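Long-range contact in aminopentol aminotransferase (Sphingopyxis macrogoltabida, PDB 6HBS), which transfers the amino group of aminopentol, hydrolysed fumonisin B1, to pyruvate with the help of pyridoxal 5'-phosphate: residues Gln71-Arg82 and Val293-Ile304. Numbering follows the deposited sequence.
Sequences QSEIEAAADAQR and VPMAAAIETLRI
The R303 guanidinium meets E73 and E300 along its edge. NE and NH2 grip E300 side-on, one to each carboxylate oxygen, and the shorter bond, NH2 to E300 OE2, measures 2.7 Å; the nitrogens approach from above the carboxylate plane, while both oxygens lie close to the guanidinium plane. NH2 also reaches across the helices in a salt bridge whose hydrogen bond, 3.3 Å to E73 OE1, is weak, the E73 carboxylate and R303 guanidinium planes being 55° apart. E73 OE2 accepts in turn from NE2 of Q71, and OE1 of the same amide caps the helix at I74 N. The other guanidinium, that of R82, carries A78 O over one face and D79 OD1 at its edge.

E300 swings CG away from its backbone N (chi1 -178°) and bends at the next bond, laying its methylenes against A77, CB to CB at 3.6 Å. An alanine here would remove the two-point grip and is likely to leave R303, still paired through NH1 with E307, freer to turn. I74 sits as a knob among A297, E300, T301 and I304, its CD1 3.5 Å from T301 OG1. Small residues bring the backbones together: A78 and A297 CA atoms are 5.3 Å apart. Beside them, A296 CB touches Q81 CB at 3.4 Å. Segments 72-82 and 293-304 thus illustrate roughly antiparallel, alanine-rich helix packing, with closest axis approach 8.0 Å at 145°, a knob-into-hole contact and a bordering salt-bridge network, within a class-III aminotransferase.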
loop_
_atom_site.group_PDB
_atom_site.type_symbol
_atom_site.label_atom_id
_atom_site.label_comp_id
_atom_site.label_asym_id
_atom_site.label_seq_id
_atom_site.Cartn_x
_atom_site.Cartn_y
_atom_site.Cartn_z
ATOM N N GLN A 71 9.992 -19.814 1.088
ATOM C CA GLN A 71 9.944 -20.876 0.129
ATOM C C GLN A 71 11.049 -20.648 -0.921
ATOM O O GLN A 71 11.168 -19.576 -1.499
ATOM C CB GLN A 71 8.572 -20.940 -0.522
ATOM C CG GLN A 71 8.231 -22.309 -1.116
ATOM C CD GLN A 71 8.669 -22.457 -2.553
ATOM O OE1 GLN A 71 9.232 -21.539 -3.162
ATOM N NE2 GLN A 71 8.430 -23.637 -3.111
ATOM N N SER A 72 11.868 -21.675 -1.169
ATOM C CA SER A 72 13.174 -21.441 -1.732
ATOM C C SER A 72 13.092 -21.019 -3.209
ATOM O O SER A 72 13.897 -20.181 -3.646
ATOM C CB SER A 72 14.034 -22.686 -1.527
ATOM O OG SER A 72 13.591 -23.667 -2.441
ATOM N N GLU A 73 12.104 -21.522 -3.974
ATOM C CA GLU A 73 11.944 -21.146 -5.352
ATOM C C GLU A 73 11.480 -19.673 -5.495
ATOM O O GLU A 73 11.938 -18.929 -6.369
ATOM C CB GLU A 73 10.982 -22.090 -6.045
ATOM C CG GLU A 73 11.407 -23.561 -6.002
ATOM C CD GLU A 73 10.224 -24.448 -6.356
ATOM O OE1 GLU A 73 10.113 -24.823 -7.519
ATOM O OE2 GLU A 73 9.367 -24.684 -5.482
ATOM N N ILE A 74 10.578 -19.228 -4.635
ATOM C CA ILE A 74 10.112 -17.853 -4.721
ATOM C C ILE A 74 11.242 -16.910 -4.265
ATOM O O ILE A 74 11.434 -15.854 -4.913
ATOM C CB ILE A 74 8.800 -17.687 -3.933
ATOM C CG1 ILE A 74 7.701 -18.531 -4.594
ATOM C CG2 ILE A 74 8.410 -16.208 -3.799
ATOM C CD1 ILE A 74 6.657 -19.020 -3.644
ATOM N N GLU A 75 12.002 -17.294 -3.222
ATOM C CA GLU A 75 13.077 -16.475 -2.742
ATOM C C GLU A 75 14.172 -16.398 -3.810
ATOM O O GLU A 75 14.755 -15.305 -3.943
ATOM C CB GLU A 75 13.667 -16.973 -1.423
ATOM C CG GLU A 75 12.698 -16.874 -0.264
ATOM C CD GLU A 75 12.003 -15.520 -0.111
ATOM O OE1 GLU A 75 12.651 -14.502 -0.396
ATOM O OE2 GLU A 75 10.810 -15.497 0.266
ATOM N N ALA A 76 14.378 -17.493 -4.576
ATOM C CA ALA A 76 15.310 -17.501 -5.746
ATOM C C ALA A 76 14.852 -16.529 -6.850
ATOM O O ALA A 76 15.673 -15.803 -7.412
ATOM C CB ALA A 76 15.493 -18.898 -6.296
ATOM N N ALA A 77 13.549 -16.512 -7.159
ATOM C CA ALA A 77 13.026 -15.630 -8.188
ATOM C C ALA A 77 13.165 -14.176 -7.740
ATOM O O ALA A 77 13.515 -13.322 -8.571
ATOM C CB ALA A 77 11.593 -15.963 -8.532
ATOM N N ALA A 78 12.890 -13.903 -6.464
ATOM C CA ALA A 78 13.013 -12.547 -5.918
ATOM C C ALA A 78 14.478 -12.079 -5.955
ATOM O O ALA A 78 14.768 -10.929 -6.296
ATOM C CB ALA A 78 12.489 -12.485 -4.512
ATOM N N ASP A 79 15.394 -12.981 -5.578
ATOM C CA ASP A 79 16.841 -12.706 -5.618
ATOM C C ASP A 79 17.275 -12.294 -7.027
ATOM O O ASP A 79 18.005 -11.330 -7.176
ATOM C CB ASP A 79 17.662 -13.940 -5.248
ATOM C CG ASP A 79 17.608 -14.417 -3.818
ATOM O OD1 ASP A 79 17.252 -13.621 -2.919
ATOM O OD2 ASP A 79 18.026 -15.579 -3.610
ATOM N N ALA A 80 16.867 -13.060 -8.039
ATOM C CA ALA A 80 17.260 -12.784 -9.415
ATOM C C ALA A 80 16.784 -11.384 -9.853
ATOM O O ALA A 80 17.501 -10.667 -10.561
ATOM C CB ALA A 80 16.745 -13.855 -10.343
ATOM N N GLN A 81 15.557 -11.009 -9.477
ATOM C CA GLN A 81 15.051 -9.690 -9.842
ATOM C C GLN A 81 15.746 -8.601 -9.012
ATOM O O GLN A 81 16.020 -7.538 -9.521
ATOM C CB GLN A 81 13.525 -9.618 -9.696
ATOM C CG GLN A 81 12.936 -8.290 -10.155
ATOM C CD GLN A 81 13.227 -8.064 -11.625
ATOM O OE1 GLN A 81 13.156 -8.988 -12.430
ATOM N NE2 GLN A 81 13.567 -6.833 -11.970
ATOM N N ARG A 82 16.061 -8.867 -7.752
ATOM C CA ARG A 82 16.725 -7.874 -6.927
ATOM C C ARG A 82 18.090 -7.456 -7.527
ATOM O O ARG A 82 18.505 -6.289 -7.372
ATOM C CB ARG A 82 16.855 -8.398 -5.500
ATOM C CG ARG A 82 17.081 -7.314 -4.455
ATOM C CD ARG A 82 17.033 -7.896 -3.044
ATOM N NE ARG A 82 15.797 -8.629 -2.792
ATOM C CZ ARG A 82 15.697 -9.944 -2.608
ATOM N NH1 ARG A 82 16.765 -10.704 -2.754
ATOM N NH2 ARG A 82 14.533 -10.489 -2.281
ATOM N N VAL A 293 10.413 -6.352 -7.753
ATOM C CA VAL A 293 10.744 -7.549 -6.957
ATOM C C VAL A 293 9.452 -8.267 -6.525
ATOM O O VAL A 293 9.344 -9.480 -6.662
ATOM C CB VAL A 293 11.702 -7.249 -5.795
ATOM C CG1 VAL A 293 11.855 -8.422 -4.808
ATOM C CG2 VAL A 293 13.091 -6.871 -6.334
ATOM N N PRO A 294 8.425 -7.577 -5.995
ATOM C CA PRO A 294 7.161 -8.240 -5.673
ATOM C C PRO A 294 6.522 -8.864 -6.916
ATOM O O PRO A 294 5.902 -9.904 -6.799
ATOM C CB PRO A 294 6.318 -7.135 -5.030
ATOM C CG PRO A 294 7.361 -6.195 -4.473
ATOM C CD PRO A 294 8.456 -6.187 -5.521
ATOM N N MET A 295 6.722 -8.259 -8.100
ATOM C CA MET A 295 6.186 -8.804 -9.307
ATOM C C MET A 295 6.900 -10.111 -9.698
ATOM O O MET A 295 6.243 -11.062 -10.208
ATOM C CB MET A 295 6.256 -7.799 -10.450
ATOM C CG MET A 295 5.334 -6.610 -10.227
ATOM S SD MET A 295 5.292 -5.593 -11.688
ATOM C CE MET A 295 4.491 -4.158 -10.988
ATOM N N ALA A 296 8.215 -10.166 -9.496
ATOM C CA ALA A 296 8.997 -11.384 -9.765
ATOM C C ALA A 296 8.544 -12.522 -8.837
ATOM O O ALA A 296 8.387 -13.698 -9.266
ATOM C CB ALA A 296 10.485 -11.088 -9.615
ATOM N N ALA A 297 8.367 -12.196 -7.558
ATOM C CA ALA A 297 7.816 -13.174 -6.607
ATOM C C ALA A 297 6.420 -13.663 -7.038
ATOM O O ALA A 297 6.111 -14.856 -6.922
ATOM C CB ALA A 297 7.790 -12.593 -5.233
ATOM N N ALA A 298 5.585 -12.762 -7.566
ATOM C CA ALA A 298 4.234 -13.118 -7.939
ATOM C C ALA A 298 4.284 -14.047 -9.154
ATOM O O ALA A 298 3.523 -15.009 -9.230
ATOM C CB ALA A 298 3.412 -11.870 -8.221
ATOM N N ILE A 299 5.169 -13.749 -10.121
ATOM C CA ILE A 299 5.272 -14.597 -11.304
ATOM C C ILE A 299 5.605 -16.027 -10.857
ATOM O O ILE A 299 5.068 -16.982 -11.397
ATOM C CB ILE A 299 6.281 -14.028 -12.320
ATOM C CG1 ILE A 299 5.703 -12.788 -13.007
ATOM C CG2 ILE A 299 6.721 -15.058 -13.334
ATOM C CD1 ILE A 299 6.731 -12.029 -13.842
ATOM N N GLU A 300 6.537 -16.180 -9.928
ATOM C CA GLU A 300 6.965 -17.515 -9.542
ATOM C C GLU A 300 5.895 -18.221 -8.683
ATOM O O GLU A 300 5.673 -19.404 -8.822
ATOM C CB GLU A 300 8.292 -17.415 -8.815
ATOM C CG GLU A 300 8.877 -18.746 -8.393
ATOM C CD GLU A 300 9.261 -19.684 -9.521
ATOM O OE1 GLU A 300 9.147 -19.310 -10.663
ATOM O OE2 GLU A 300 9.641 -20.807 -9.221
ATOM N N THR A 301 5.273 -17.490 -7.752
ATOM C CA THR A 301 4.131 -17.988 -6.981
ATOM C C THR A 301 3.007 -18.440 -7.923
ATOM O O THR A 301 2.509 -19.555 -7.782
ATOM C CB THR A 301 3.638 -16.926 -5.999
ATOM O OG1 THR A 301 4.708 -16.533 -5.141
ATOM C CG2 THR A 301 2.469 -17.427 -5.188
ATOM N N LEU A 302 2.622 -17.607 -8.902
ATOM C CA LEU A 302 1.582 -17.998 -9.832
ATOM C C LEU A 302 1.998 -19.254 -10.630
ATOM O O LEU A 302 1.130 -20.085 -10.927
ATOM C CB LEU A 302 1.228 -16.864 -10.791
ATOM C CG LEU A 302 0.561 -15.622 -10.193
ATOM C CD1 LEU A 302 0.386 -14.550 -11.261
ATOM C CD2 LEU A 302 -0.769 -15.949 -9.515
ATOM N N ARG A 303 3.289 -19.399 -10.982
ATOM C CA ARG A 303 3.745 -20.596 -11.718
ATOM C C ARG A 303 3.523 -21.847 -10.843
ATOM O O ARG A 303 3.034 -22.879 -11.295
ATOM C CB ARG A 303 5.212 -20.470 -12.174
ATOM C CG ARG A 303 5.725 -21.670 -12.976
ATOM C CD ARG A 303 7.234 -21.861 -13.001
ATOM N NE ARG A 303 7.870 -22.034 -11.690
ATOM C CZ ARG A 303 7.860 -23.147 -10.979
ATOM N NH1 ARG A 303 7.202 -24.208 -11.411
ATOM N NH2 ARG A 303 8.494 -23.199 -9.825
ATOM N N ILE A 304 3.924 -21.764 -9.585
ATOM C CA ILE A 304 3.759 -22.842 -8.665
ATOM C C ILE A 304 2.269 -23.191 -8.497
ATOM O O ILE A 304 1.923 -24.379 -8.413
ATOM C CB ILE A 304 4.454 -22.518 -7.347
ATOM C CG1 ILE A 304 5.973 -22.472 -7.550
ATOM C CG2 ILE A 304 4.058 -23.495 -6.255
ATOM C CD1 ILE A 304 6.727 -22.027 -6.369
#